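Local structure of SidF, inhibitor of growth family, member 3 (Legionella pneumophila subsp. pneumophila, 4FYE) at residues 15-20 and 186-191; 190-195 and 694-699; 36-41 and 704-709; 627-632 and 658-663. The protein removes phosphate from phosphoinositide lipids, probably acting as a phosphatidylinositol 3,4,5-trisphosphate 3-phosphatase. The protein carries 1 engineered substitution. One frame throughout, in Å; residues are numbered along the deposited sequence.

Overall arrangement
Interactions 1 and 3 both reach the six-stranded mixed sheet: interaction 1 on the inner strand 184-189, interaction 3 at 39-42, one of the two outermost strands, with centres about 13 Å apart. Along the chain their segments alternate. Interaction 2 follows directly from interaction 1, sharing Lys190 and Ala191, its centre about 15 Å away; it sets the loop after that strand against helix 692-699. Interaction 4 packs helix 626-637 on helix 652-668, its segments falling between those of interaction 2 and of interaction 3, its centre about 17 Å and about 24 Å from theirs. Three contacts join segments more than 160 residues apart, so the N-terminal and C-terminal parts build one compact phosphatase domain.

Interaction 1 of 4, residues 15-20 and 186-191; sequences HLLSDL and IHRFKA
Leu16 and Leu17, where helix 9-16 gives way to a loop, pack on Ile186 and Arg188 of strand 184-189, an inner strand of the six-stranded mixed sheet. Ile186 and Arg188 are two residues apart, and their side chains therefore leave the same face of the strand toward the helix end. The apolar part is modest: Ile186 CD1 lies 4.1 Å from Leu16 CB, while Ile186 CG2 meets Leu17 CD2 at 4.0 Å. The polar part is tighter. Arg188 NH1 donates to Leu17 O over 2.9 Å, with an N-H...O angle of 149°, and NH2 adds a weak bond to the same oxygen at 3.4 Å. NH1 stands well above the carbonyl plane, so the direction is not that of a lone pair. A bend at chi3 (70°) turns the guanidinium onto this carbonyl, and Leu17 CD2 settles over one face of the group, 3.7 Å above its plane and offset toward the rim.

Further out, Glu199 on the neighbouring strand 199-206 forms a salt bridge with Arg188 NH2, and Arg254 brings a second positive charge near that nitrogen. Glu199 probably offsets some of this like-charge proximity while holding the guanidinium in position. Phe201 and Met203 of the same strand touch Leu17 and Leu16 respectively, backing the leucines with sheet residues. The chain leaving the helix is itself tied down: His15 O accepts from both Ser18 N, at 3.1 Å, and Ser18 OG, at 2.7 Å.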
loop_
_atom_site.group_PDB
_atom_site.type_symbol
_atom_site.label_atom_id
_atom_site.label_comp_id
_atom_site.label_asym_id
_atom_site.label_seq_id
_atom_site.Cartn_x
_atom_site.Cartn_y
_atom_site.Cartn_z
ATOM N N HIS A 15 -7.991 20.656 3.808
ATOM C CA HIS A 15 -7.445 21.683 2.914
ATOM C C HIS A 15 -7.321 21.194 1.489
ATOM O O HIS A 15 -7.569 21.917 0.566
ATOM C CB HIS A 15 -6.125 22.190 3.439
ATOM C CG HIS A 15 -6.278 23.166 4.555
ATOM N ND1 HIS A 15 -6.245 24.508 4.356
ATOM C CD2 HIS A 15 -6.543 22.967 5.903
ATOM C CE1 HIS A 15 -6.441 25.130 5.529
ATOM N NE2 HIS A 15 -6.630 24.184 6.478
ATOM N N LEU A 16 -6.974 19.919 1.326
ATOM C CA LEU A 16 -6.715 19.338 0.028
ATOM C C LEU A 16 -7.949 19.306 -0.829
ATOM O O LEU A 16 -7.841 19.316 -2.024
ATOM C CB LEU A 16 -6.172 17.910 0.177
ATOM C CG LEU A 16 -4.681 17.874 0.442
ATOM C CD1 LEU A 16 -4.143 16.470 0.869
ATOM C CD2 LEU A 16 -3.982 18.396 -0.793
ATOM N N LEU A 17 -9.113 19.234 -0.214
ATOM C CA LEU A 17 -10.348 19.113 -0.945
ATOM C C LEU A 17 -10.998 20.456 -1.198
ATOM O O LEU A 17 -12.086 20.513 -1.711
ATOM C CB LEU A 17 -11.311 18.193 -0.189
ATOM C CG LEU A 17 -10.740 16.778 -0.253
ATOM C CD1 LEU A 17 -11.419 15.865 0.756
ATOM C CD2 LEU A 17 -10.829 16.255 -1.663
ATOM N N SER A 18 -10.341 21.544 -0.838
ATOM C CA SER A 18 -10.977 22.864 -0.946
ATOM C C SER A 18 -10.538 23.553 -2.251
ATOM O O SER A 18 -10.052 22.881 -3.186
ATOM C CB SER A 18 -10.633 23.736 0.281
ATOM O OG SER A 18 -9.236 24.012 0.313
ATOM N N ASP A 19 -10.692 24.881 -2.306
ATOM C CA ASP A 19 -10.428 25.600 -3.528
ATOM C C ASP A 19 -8.955 25.813 -3.708
ATOM O O ASP A 19 -8.373 26.607 -2.988
ATOM C CB ASP A 19 -11.179 26.935 -3.572
ATOM C CG ASP A 19 -12.220 26.968 -4.693
ATOM O OD1 ASP A 19 -12.695 25.882 -5.093
ATOM O OD2 ASP A 19 -12.563 28.065 -5.190
ATOM N N LEU A 20 -8.349 25.123 -4.673
ATOM C CA LEU A 20 -6.891 25.220 -4.836
ATOM C C LEU A 20 -6.437 26.052 -6.015
ATOM O O LEU A 20 -7.209 26.254 -6.985
ATOM C CB LEU A 20 -6.266 23.829 -4.945
ATOM C CG LEU A 20 -6.609 22.856 -3.808
ATOM C CD1 LEU A 20 -6.364 21.436 -4.311
ATOM C CD2 LEU A 20 -5.792 23.119 -2.545
ATOM N N ILE A 186 -5.688 12.756 -6.109
ATOM C CA ILE A 186 -7.057 12.769 -5.614
ATOM C C ILE A 186 -8.099 12.379 -6.661
ATOM O O ILE A 186 -8.110 12.885 -7.786
ATOM C CB ILE A 186 -7.423 14.152 -5.047
ATOM C CG1 ILE A 186 -6.417 14.564 -3.995
ATOM C CG2 ILE A 186 -8.776 14.104 -4.310
ATOM C CD1 ILE A 186 -6.814 15.852 -3.289
ATOM N N HIS A 187 -8.984 11.472 -6.292
ATOM C CA HIS A 187 -10.189 11.233 -7.074
ATOM C C HIS A 187 -11.422 11.504 -6.283
ATOM O O HIS A 187 -11.655 10.818 -5.250
ATOM C CB HIS A 187 -10.224 9.809 -7.509
ATOM C CG HIS A 187 -11.378 9.469 -8.411
ATOM N ND1 HIS A 187 -11.789 8.225 -8.583
ATOM C CD2 HIS A 187 -12.256 10.270 -9.116
ATOM C CE1 HIS A 187 -12.807 8.185 -9.432
ATOM N NE2 HIS A 187 -13.125 9.454 -9.726
ATOM N N ARG A 188 -12.217 12.471 -6.755
ATOM C CA ARG A 188 -13.551 12.796 -6.195
ATOM C C ARG A 188 -14.716 12.339 -7.067
ATOM O O ARG A 188 -14.723 12.570 -8.293
ATOM C CB ARG A 188 -13.709 14.314 -6.137
ATOM C CG ARG A 188 -12.495 14.966 -5.493
ATOM C CD ARG A 188 -12.554 16.513 -5.586
ATOM N NE ARG A 188 -13.587 17.082 -4.735
ATOM C CZ ARG A 188 -13.425 18.187 -4.005
ATOM N NH1 ARG A 188 -12.275 18.859 -4.026
ATOM N NH2 ARG A 188 -14.421 18.628 -3.250
ATOM N N PHE A 189 -15.742 11.805 -6.403
ATOM C CA PHE A 189 -16.938 11.229 -7.036
ATOM C C PHE A 189 -18.102 11.012 -6.020
ATOM O O PHE A 189 -17.858 10.727 -4.861
ATOM C CB PHE A 189 -16.606 9.842 -7.677
ATOM C CG PHE A 189 -16.008 8.812 -6.682
ATOM C CD1 PHE A 189 -14.651 8.840 -6.339
ATOM C CD2 PHE A 189 -16.828 7.825 -6.076
ATOM C CE1 PHE A 189 -14.109 7.959 -5.373
ATOM C CE2 PHE A 189 -16.288 6.918 -5.127
ATOM C CZ PHE A 189 -14.918 6.961 -4.810
ATOM N N LYS A 190 -19.354 11.067 -6.468
ATOM C CA LYS A 190 -20.487 10.591 -5.671
ATOM C C LYS A 190 -20.643 9.068 -5.751
ATOM O O LYS A 190 -21.046 8.534 -6.766
ATOM C CB LYS A 190 -21.767 11.304 -6.116
ATOM C CG LYS A 190 -21.779 12.807 -5.786
ATOM C CD LYS A 190 -22.813 13.653 -6.584
ATOM C CE LYS A 190 -24.195 13.673 -5.928
ATOM N NZ LYS A 190 -24.230 14.192 -4.512
ATOM N N ALA A 191 -20.296 8.353 -4.690
ATOM C CA ALA A 191 -20.616 6.937 -4.619
ATOM C C ALA A 191 -22.127 6.714 -4.638
ATOM O O ALA A 191 -22.894 7.568 -4.188
ATOM C CB ALA A 191 -20.050 6.366 -3.350
#

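Interaction 2 of 4, residues 190-195 and 694-699; sequences KAPNSK and EQLDRE
Ala191 and Leu696 bring their CA atoms to 6.0 Å where a type II beta turn, running from Ala191 to Ser194, meets helix 692-699; the turn has Pro192 and Asn193 at its corners and closes with a weak bond from Ser194 N to Ala191 O. Pro192 suits the first corner, and Asn193 takes the positive phi (69°) that the second corner of this turn type requires. The proline ring then points at the helix. Its CG lies 4.0 Å from Leu696 N and 4.1 Å from Leu696 CB, the two side chains crossing at about a right angle. Gln695 reaches alongside with CG anti to the backbone N (chi1 -168°) and an extended chain, bringing NE2 to 4.2 Å from Pro192 CB, a packing contact. Ala191 CB adds a looser touch at 4.4 Å to Leu696 CD2. Leu696 also meets Phe189 of strand 184-189 and Phe679 of helix 678-681, so the leucine is lodged among several parts of the fold. The arrangement is that of a beta-hairpin connection, here between the antiparallel strands 184-189 and 199-206, whose proline-cornered turn packs by apolar contact on a helix beside the sheet.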
loop_
_atom_site.group_PDB
_atom_site.type_symbol
_atom_site.label_atom_id
_atom_site.label_comp_id
_atom_site.label_asym_id
_atom_site.label_seq_id
_atom_site.Cartn_x
_atom_site.Cartn_y
_atom_site.Cartn_z
ATOM N N LYS A 190 -19.354 11.067 -6.468
ATOM C CA LYS A 190 -20.487 10.591 -5.671
ATOM C C LYS A 190 -20.643 9.068 -5.751
ATOM O O LYS A 190 -21.046 8.534 -6.766
ATOM C CB LYS A 190 -21.767 11.304 -6.116
ATOM C CG LYS A 190 -21.779 12.807 -5.786
ATOM C CD LYS A 190 -22.813 13.653 -6.584
ATOM C CE LYS A 190 -24.195 13.673 -5.928
ATOM N NZ LYS A 190 -24.230 14.192 -4.512
ATOM N N ALA A 191 -20.296 8.353 -4.690
ATOM C CA ALA A 191 -20.616 6.937 -4.619
ATOM C C ALA A 191 -22.127 6.714 -4.638
ATOM O O ALA A 191 -22.894 7.568 -4.188
ATOM C CB ALA A 191 -20.050 6.366 -3.350
ATOM N N PRO A 192 -22.565 5.553 -5.119
ATOM C CA PRO A 192 -23.977 5.156 -4.957
ATOM C C PRO A 192 -24.558 5.341 -3.520
ATOM O O PRO A 192 -23.928 4.896 -2.535
ATOM C CB PRO A 192 -23.983 3.665 -5.349
ATOM C CG PRO A 192 -22.572 3.260 -5.564
ATOM C CD PRO A 192 -21.735 4.489 -5.716
ATOM N N ASN A 193 -25.753 5.953 -3.426
ATOM C CA ASN A 193 -26.403 6.327 -2.129
ATOM C C ASN A 193 -25.685 7.445 -1.378
ATOM O O ASN A 193 -25.810 7.553 -0.129
ATOM C CB ASN A 193 -26.598 5.164 -1.104
ATOM C CG ASN A 193 -27.193 3.910 -1.704
ATOM O OD1 ASN A 193 -26.573 2.844 -1.647
ATOM N ND2 ASN A 193 -28.384 4.015 -2.259
ATOM N N SER A 194 -24.920 8.266 -2.085
ATOM C CA SER A 194 -24.334 9.415 -1.398
ATOM C C SER A 194 -25.485 10.345 -1.069
ATOM O O SER A 194 -26.548 10.223 -1.661
ATOM C CB SER A 194 -23.267 10.128 -2.236
ATOM O OG SER A 194 -23.841 10.760 -3.364
ATOM N N LYS A 195 -25.274 11.235 -0.107
ATOM C CA LYS A 195 -26.271 12.236 0.287
ATOM C C LYS A 195 -26.082 13.573 -0.475
ATOM O O LYS A 195 -25.013 13.835 -1.053
ATOM C CB LYS A 195 -26.235 12.403 1.801
ATOM C CG LYS A 195 -26.646 11.128 2.526
ATOM C CD LYS A 195 -25.932 11.010 3.859
ATOM C CE LYS A 195 -26.552 9.932 4.728
ATOM N NZ LYS A 195 -26.224 10.252 6.142
ATOM N N GLU A 694 -21.302 -2.538 -8.255
ATOM C CA GLU A 694 -20.481 -2.568 -9.490
ATOM C C GLU A 694 -20.240 -1.150 -9.941
ATOM O O GLU A 694 -19.176 -0.819 -10.493
ATOM C CB GLU A 694 -21.146 -3.401 -10.604
ATOM C CG GLU A 694 -20.421 -3.364 -11.898
ATOM C CD GLU A 694 -20.591 -4.634 -12.709
ATOM O OE1 GLU A 694 -21.457 -5.470 -12.287
ATOM O OE2 GLU A 694 -19.875 -4.769 -13.763
ATOM N N GLN A 695 -21.217 -0.315 -9.642
ATOM C CA GLN A 695 -21.121 1.088 -9.989
ATOM C C GLN A 695 -19.992 1.737 -9.148
ATOM O O GLN A 695 -19.197 2.547 -9.664
ATOM C CB GLN A 695 -22.487 1.789 -9.803
ATOM C CG GLN A 695 -22.474 3.167 -10.442
ATOM C CD GLN A 695 -23.482 4.185 -9.872
ATOM O OE1 GLN A 695 -23.168 5.390 -9.827
ATOM N NE2 GLN A 695 -24.693 3.722 -9.454
ATOM N N LEU A 696 -19.916 1.367 -7.867
ATOM C CA LEU A 696 -18.788 1.816 -7.049
ATOM C C LEU A 696 -17.513 1.244 -7.629
ATOM O O LEU A 696 -16.503 1.943 -7.774
ATOM C CB LEU A 696 -18.935 1.338 -5.602
ATOM C CG LEU A 696 -18.406 2.227 -4.457
ATOM C CD1 LEU A 696 -18.090 1.456 -3.191
ATOM C CD2 LEU A 696 -17.272 3.188 -4.742
ATOM N N ASP A 697 -17.530 -0.047 -7.935
ATOM C CA ASP A 697 -16.307 -0.680 -8.339
ATOM C C ASP A 697 -15.771 0.089 -9.581
ATOM O O ASP A 697 -14.602 0.247 -9.717
ATOM C CB ASP A 697 -16.543 -2.190 -8.585
ATOM C CG ASP A 697 -15.248 -3.033 -8.502
ATOM O OD1 ASP A 697 -14.282 -2.648 -7.778
ATOM O OD2 ASP A 697 -15.211 -4.117 -9.135
ATOM N N ARG A 698 -16.662 0.626 -10.425
ATOM C CA ARG A 698 -16.280 1.323 -11.622
ATOM C C ARG A 698 -15.482 2.532 -11.268
ATOM O O ARG A 698 -14.609 2.942 -12.020
ATOM C CB ARG A 698 -17.491 1.695 -12.480
ATOM C CG ARG A 698 -18.044 0.497 -13.231
ATOM C CD ARG A 698 -19.195 0.893 -14.076
ATOM N NE ARG A 698 -19.648 -0.214 -14.919
ATOM C CZ ARG A 698 -20.735 -0.145 -15.714
ATOM N NH1 ARG A 698 -21.466 0.964 -15.719
ATOM N NH2 ARG A 698 -21.090 -1.184 -16.511
ATOM N N GLU A 699 -15.654 3.041 -10.076
ATOM C CA GLU A 699 -14.991 4.312 -9.769
ATOM C C GLU A 699 -13.494 4.079 -9.497
ATOM O O GLU A 699 -12.651 4.921 -9.836
ATOM C CB GLU A 699 -15.625 5.001 -8.559
ATOM C CG GLU A 699 -17.084 5.449 -8.676
ATOM C CD GLU A 699 -17.277 6.504 -9.745
ATOM O OE1 GLU A 699 -18.437 6.813 -10.011
ATOM O OE2 GLU A 699 -16.293 7.012 -10.349
#

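Interaction 3 of 4, residues 36-41 and 704-709; sequences GERQVF and QALHHT
Arg38 touches Ala705, Leu706 and Thr709 of helix 701-712, and its side chain carries the whole contact. Within 36-41, the chain comes out of Gly36, which has a positive phi, and leads to Arg38. With CG beside the backbone N (chi1 -67°) and the chain extended from CG to NE, the arginine reaches straight across to the helix. Its aliphatic part slides past Leu706 in the opposite direction, CD lying 3.7 Å from Leu706 CD2. That same methyl then sits over one face of the guanidinium, 3.5 Å from Arg38 NE. At the far end NH2 passes Ala705 CB at 3.9 Å, and NH1 makes a weak bond to Thr709 OG1 at 3.3 Å, bent to 133°. The threonine hydroxyl is itself held by donating to Ala705 O over 2.8 Å, one turn back in the helix. The stronger grip on the guanidinium comes from elsewhere: NH1 also bonds Tyr32 O, and NH2 bonds Ser715 OG, which meets Thr709 OG1 as well. Beyond Arg38, Gln39 and Phe41 pair through their backbones with Val53 and Val51 of strand 50-55. The result is typical alpha/beta packing, a helix from the C-terminal part packed over the mixed sheet, its flank joined by a buried arginine to the chain at the outer strand 39-42 through an apolar face and several oxygen acceptors.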
loop_
_atom_site.group_PDB
_atom_site.type_symbol
_atom_site.label_atom_id
_atom_site.label_comp_id
_atom_site.label_asym_id
_atom_site.label_seq_id
_atom_site.Cartn_x
_atom_site.Cartn_y
_atom_site.Cartn_z
ATOM N N GLY A 36 -8.093 18.990 -18.667
ATOM C CA GLY A 36 -9.448 19.224 -18.193
ATOM C C GLY A 36 -10.037 18.042 -17.454
ATOM O O GLY A 36 -11.035 18.204 -16.802
ATOM N N GLU A 37 -9.444 16.852 -17.520
ATOM C CA GLU A 37 -9.865 15.802 -16.578
ATOM C C GLU A 37 -8.804 15.699 -15.470
ATOM O O GLU A 37 -9.158 15.816 -14.298
ATOM C CB GLU A 37 -10.185 14.455 -17.232
ATOM C CG GLU A 37 -10.036 13.247 -16.275
ATOM C CD GLU A 37 -10.168 11.807 -16.926
ATOM O OE1 GLU A 37 -10.291 11.628 -18.182
ATOM O OE2 GLU A 37 -10.166 10.793 -16.165
ATOM N N ARG A 38 -7.518 15.554 -15.836
ATOM C CA ARG A 38 -6.400 15.472 -14.827
ATOM C C ARG A 38 -5.918 16.886 -14.508
ATOM O O ARG A 38 -5.021 17.446 -15.154
ATOM C CB ARG A 38 -5.268 14.527 -15.265
ATOM C CG ARG A 38 -5.694 13.049 -15.326
ATOM C CD ARG A 38 -4.558 12.191 -15.822
ATOM N NE ARG A 38 -4.912 10.784 -15.807
ATOM C CZ ARG A 38 -4.103 9.778 -16.150
ATOM N NH1 ARG A 38 -2.868 9.993 -16.589
ATOM N NH2 ARG A 38 -4.538 8.532 -16.072
ATOM N N GLN A 39 -6.535 17.484 -13.511
ATOM C CA GLN A 39 -6.247 18.851 -13.255
ATOM C C GLN A 39 -5.203 18.982 -12.176
ATOM O O GLN A 39 -5.182 18.207 -11.215
ATOM C CB GLN A 39 -7.532 19.537 -12.917
ATOM C CG GLN A 39 -8.473 19.391 -14.106
ATOM C CD GLN A 39 -9.413 20.557 -14.142
ATOM O OE1 GLN A 39 -10.173 20.770 -13.188
ATOM N NE2 GLN A 39 -9.299 21.384 -15.191
ATOM N N VAL A 40 -4.319 19.940 -12.377
ATOM C CA VAL A 40 -3.184 20.128 -11.526
ATOM C C VAL A 40 -3.221 21.455 -10.784
ATOM O O VAL A 40 -3.621 22.498 -11.330
ATOM C CB VAL A 40 -1.890 20.007 -12.330
ATOM C CG1 VAL A 40 -0.702 19.876 -11.386
ATOM C CG2 VAL A 40 -1.964 18.778 -13.210
ATOM N N PHE A 41 -2.769 21.407 -9.545
ATOM C CA PHE A 41 -3.017 22.485 -8.605
ATOM C C PHE A 41 -1.854 22.617 -7.605
ATOM O O PHE A 41 -1.016 21.701 -7.454
ATOM C CB PHE A 41 -4.256 22.144 -7.792
ATOM C CG PHE A 41 -5.549 22.111 -8.576
ATOM C CD1 PHE A 41 -6.178 23.297 -8.965
ATOM C CD2 PHE A 41 -6.193 20.882 -8.843
ATOM C CE1 PHE A 41 -7.391 23.272 -9.648
ATOM C CE2 PHE A 41 -7.389 20.851 -9.538
ATOM C CZ PHE A 41 -8.004 22.056 -9.943
ATOM N N GLN A 704 -5.823 4.333 -9.578
ATOM C CA GLN A 704 -4.779 3.425 -9.975
ATOM C C GLN A 704 -4.101 3.923 -11.242
ATOM O O GLN A 704 -2.901 3.864 -11.341
ATOM C CB GLN A 704 -5.316 1.986 -10.221
ATOM C CG GLN A 704 -5.900 1.374 -8.972
ATOM C CD GLN A 704 -6.492 0.011 -9.237
ATOM O OE1 GLN A 704 -7.636 -0.264 -8.835
ATOM N NE2 GLN A 704 -5.728 -0.856 -9.920
ATOM N N ALA A 705 -4.854 4.453 -12.196
ATOM C CA ALA A 705 -4.185 4.849 -13.414
ATOM C C ALA A 705 -3.356 6.110 -13.171
ATOM O O ALA A 705 -2.267 6.285 -13.764
ATOM C CB ALA A 705 -5.157 5.017 -14.561
ATOM N N LEU A 706 -3.834 6.944 -12.251
ATOM C CA LEU A 706 -3.089 8.160 -11.848
ATOM C C LEU A 706 -1.792 7.834 -11.140
ATOM O O LEU A 706 -0.764 8.376 -11.474
ATOM C CB LEU A 706 -3.928 8.951 -10.849
ATOM C CG LEU A 706 -4.727 10.094 -11.407
ATOM C CD1 LEU A 706 -5.026 11.069 -10.272
ATOM C CD2 LEU A 706 -3.837 10.816 -12.439
ATOM N N HIS A 707 -1.893 6.944 -10.133
ATOM C CA HIS A 707 -0.763 6.436 -9.371
ATOM C C HIS A 707 0.226 5.837 -10.328
ATOM O O HIS A 707 1.384 6.195 -10.249
ATOM C CB HIS A 707 -1.243 5.485 -8.272
ATOM C CG HIS A 707 -0.216 4.492 -7.802
ATOM N ND1 HIS A 707 0.515 4.685 -6.682
ATOM C CD2 HIS A 707 0.196 3.271 -8.339
ATOM C CE1 HIS A 707 1.377 3.655 -6.524
ATOM N NE2 HIS A 707 1.191 2.792 -7.541
ATOM N N HIS A 708 -0.216 4.981 -11.274
ATOM C CA HIS A 708 0.697 4.382 -12.265
ATOM C C HIS A 708 1.426 5.403 -13.125
ATOM O O HIS A 708 2.607 5.233 -13.491
ATOM C CB HIS A 708 -0.069 3.367 -13.144
ATOM C CG HIS A 708 0.827 2.354 -13.862
ATOM N ND1 HIS A 708 1.503 2.644 -15.037
ATOM C CD2 HIS A 708 1.106 1.033 -13.571
ATOM C CE1 HIS A 708 2.197 1.558 -15.436
ATOM N NE2 HIS A 708 1.929 0.557 -14.566
ATOM N N THR A 709 0.736 6.481 -13.474
ATOM C CA THR A 709 1.337 7.528 -14.291
ATOM C C THR A 709 2.470 8.224 -13.527
ATOM O O THR A 709 3.588 8.342 -14.036
ATOM C CB THR A 709 0.264 8.512 -14.789
ATOM O OG1 THR A 709 -0.703 7.743 -15.516
ATOM C CG2 THR A 709 0.868 9.554 -15.738
#

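Interaction 4 of 4, residues 627-632 and 658-663; sequences LQTLMA and QKIVGN
Thr629 and Ile660 mark the closest backbone approach, with CA atoms 5.6 Å apart, where the axes of segments 627-632 and 658-663 approach to 9.3 Å and cross at -54°. Apolar contacts form the first group. Ile660 CD1 presses on Ala632 CB at 3.6 Å, and Ile660 CG1 lies 3.9 Å from Thr629 CG2, the two side chains running past each other in opposite directions. Thr629 and Ala632, three residues apart, thus present small groups on one side of helix 626-637 to a single isoleucine. A second group sets oxygen against carbon: Thr629 OG1 comes within 3.3 Å of Lys659 CB, the two side chains crossing at about a right angle. The hydroxyl is hydrogen-bonded to Phe625 O, four residues back, just before the helix's first residue. Charge is directed elsewhere, because the lysine bends at chi2 (65°) and carries NZ to Asn726 O and into a cation-pi contact with Phe727. This is helix-helix packing in an alpha-beta-alpha unit: strand 641-645 links the helices, followed by a CX5R-like sequence ending on the first residue of helix 652-668, consistent with the P-loop of cysteine-based phosphatases, with a serine, probably the engineered residue, in the cysteine position.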
loop_
_atom_site.group_PDB
_atom_site.type_symbol
_atom_site.label_atom_id
_atom_site.label_comp_id
_atom_site.label_asym_id
_atom_site.label_seq_id
_atom_site.Cartn_x
_atom_site.Cartn_y
_atom_site.Cartn_z
ATOM N N LEU A 627 -9.374 -12.950 1.143
ATOM C CA LEU A 627 -8.851 -13.332 2.441
ATOM C C LEU A 627 -7.896 -12.227 2.833
ATOM O O LEU A 627 -7.978 -11.722 3.957
ATOM C CB LEU A 627 -8.200 -14.722 2.451
ATOM C CG LEU A 627 -7.389 -15.125 3.710
ATOM C CD1 LEU A 627 -8.228 -15.050 4.987
ATOM C CD2 LEU A 627 -6.804 -16.535 3.514
ATOM N N GLN A 628 -7.086 -11.793 1.867
ATOM C CA GLN A 628 -6.161 -10.680 2.031
ATOM C C GLN A 628 -6.939 -9.434 2.414
ATOM O O GLN A 628 -6.575 -8.706 3.363
ATOM C CB GLN A 628 -5.367 -10.523 0.733
ATOM C CG GLN A 628 -4.616 -11.801 0.272
ATOM C CD GLN A 628 -5.410 -12.699 -0.685
ATOM O OE1 GLN A 628 -6.584 -12.868 -0.530
ATOM N NE2 GLN A 628 -4.742 -13.341 -1.619
ATOM N N THR A 629 -8.070 -9.209 1.734
ATOM C CA THR A 629 -8.895 -8.016 2.034
ATOM C C THR A 629 -9.481 -8.083 3.422
ATOM O O THR A 629 -9.485 -7.072 4.125
ATOM C CB THR A 629 -10.070 -7.857 1.068
ATOM O OG1 THR A 629 -9.545 -7.727 -0.244
ATOM C CG2 THR A 629 -10.871 -6.571 1.376
ATOM N N LEU A 630 -9.895 -9.289 3.846
ATOM C CA LEU A 630 -10.550 -9.456 5.117
ATOM C C LEU A 630 -9.574 -9.163 6.175
ATOM O O LEU A 630 -9.811 -8.316 7.051
ATOM C CB LEU A 630 -11.144 -10.845 5.260
ATOM C CG LEU A 630 -12.362 -10.890 4.333
ATOM C CD1 LEU A 630 -12.908 -12.299 3.982
ATOM C CD2 LEU A 630 -13.440 -9.998 4.929
ATOM N N MET A 631 -8.429 -9.797 6.074
ATOM C CA MET A 631 -7.392 -9.603 7.095
ATOM C C MET A 631 -6.900 -8.152 7.103
ATOM O O MET A 631 -6.660 -7.579 8.175
ATOM C CB MET A 631 -6.257 -10.605 6.906
ATOM C CG MET A 631 -6.719 -12.042 6.997
ATOM S SD MET A 631 -7.356 -12.243 8.670
ATOM C CE MET A 631 -6.018 -13.072 9.475
ATOM N N ALA A 632 -6.838 -7.496 5.934
ATOM C CA ALA A 632 -6.313 -6.107 5.976
ATOM C C ALA A 632 -7.368 -5.268 6.631
ATOM O O ALA A 632 -7.085 -4.423 7.463
ATOM C CB ALA A 632 -5.999 -5.592 4.611
ATOM N N GLN A 658 -7.699 -1.629 -3.994
ATOM C CA GLN A 658 -9.016 -1.356 -4.569
ATOM C C GLN A 658 -10.093 -2.148 -3.825
ATOM O O GLN A 658 -11.180 -1.646 -3.552
ATOM C CB GLN A 658 -9.051 -1.787 -6.062
ATOM C CG GLN A 658 -10.476 -1.903 -6.656
ATOM C CD GLN A 658 -10.592 -2.279 -8.194
ATOM O OE1 GLN A 658 -11.723 -2.488 -8.704
ATOM N NE2 GLN A 658 -9.488 -2.396 -8.900
ATOM N N LYS A 659 -9.828 -3.417 -3.549
ATOM C CA LYS A 659 -10.752 -4.234 -2.766
ATOM C C LYS A 659 -10.936 -3.640 -1.353
ATOM O O LYS A 659 -12.055 -3.553 -0.833
ATOM C CB LYS A 659 -10.171 -5.656 -2.717
ATOM C CG LYS A 659 -10.974 -6.730 -3.416
ATOM C CD LYS A 659 -11.089 -6.595 -4.893
ATOM C CE LYS A 659 -11.886 -7.756 -5.521
ATOM N NZ LYS A 659 -13.370 -7.531 -5.775
ATOM N N ILE A 660 -9.872 -3.156 -0.718
ATOM C CA ILE A 660 -10.024 -2.724 0.685
ATOM C C ILE A 660 -10.706 -1.374 0.711
ATOM O O ILE A 660 -11.581 -1.147 1.551
ATOM C CB ILE A 660 -8.645 -2.572 1.345
ATOM C CG1 ILE A 660 -8.018 -3.946 1.518
ATOM C CG2 ILE A 660 -8.745 -1.864 2.675
ATOM C CD1 ILE A 660 -6.508 -3.894 1.488
ATOM N N VAL A 661 -10.316 -0.454 -0.191
ATOM C CA VAL A 661 -10.869 0.878 -0.109
ATOM C C VAL A 661 -12.331 0.759 -0.511
ATOM O O VAL A 661 -13.171 1.380 0.106
ATOM C CB VAL A 661 -10.203 1.927 -1.040
ATOM C CG1 VAL A 661 -10.479 3.302 -0.527
ATOM C CG2 VAL A 661 -8.729 1.804 -1.021
ATOM N N GLY A 662 -12.642 -0.056 -1.524
ATOM C CA GLY A 662 -14.015 -0.118 -2.040
ATOM C C GLY A 662 -14.893 -0.709 -0.936
ATOM O O GLY A 662 -16.042 -0.304 -0.714
ATOM N N ASN A 663 -14.348 -1.668 -0.205
ATOM C CA ASN A 663 -15.122 -2.282 0.821
ATOM C C ASN A 663 -15.306 -1.345 1.970
ATOM O O ASN A 663 -16.376 -1.350 2.598
ATOM C CB ASN A 663 -14.480 -3.583 1.330
ATOM C CG ASN A 663 -15.205 -4.111 2.533
ATOM O OD1 ASN A 663 -16.240 -4.772 2.410
ATOM N ND2 ASN A 663 -14.734 -3.732 3.709
#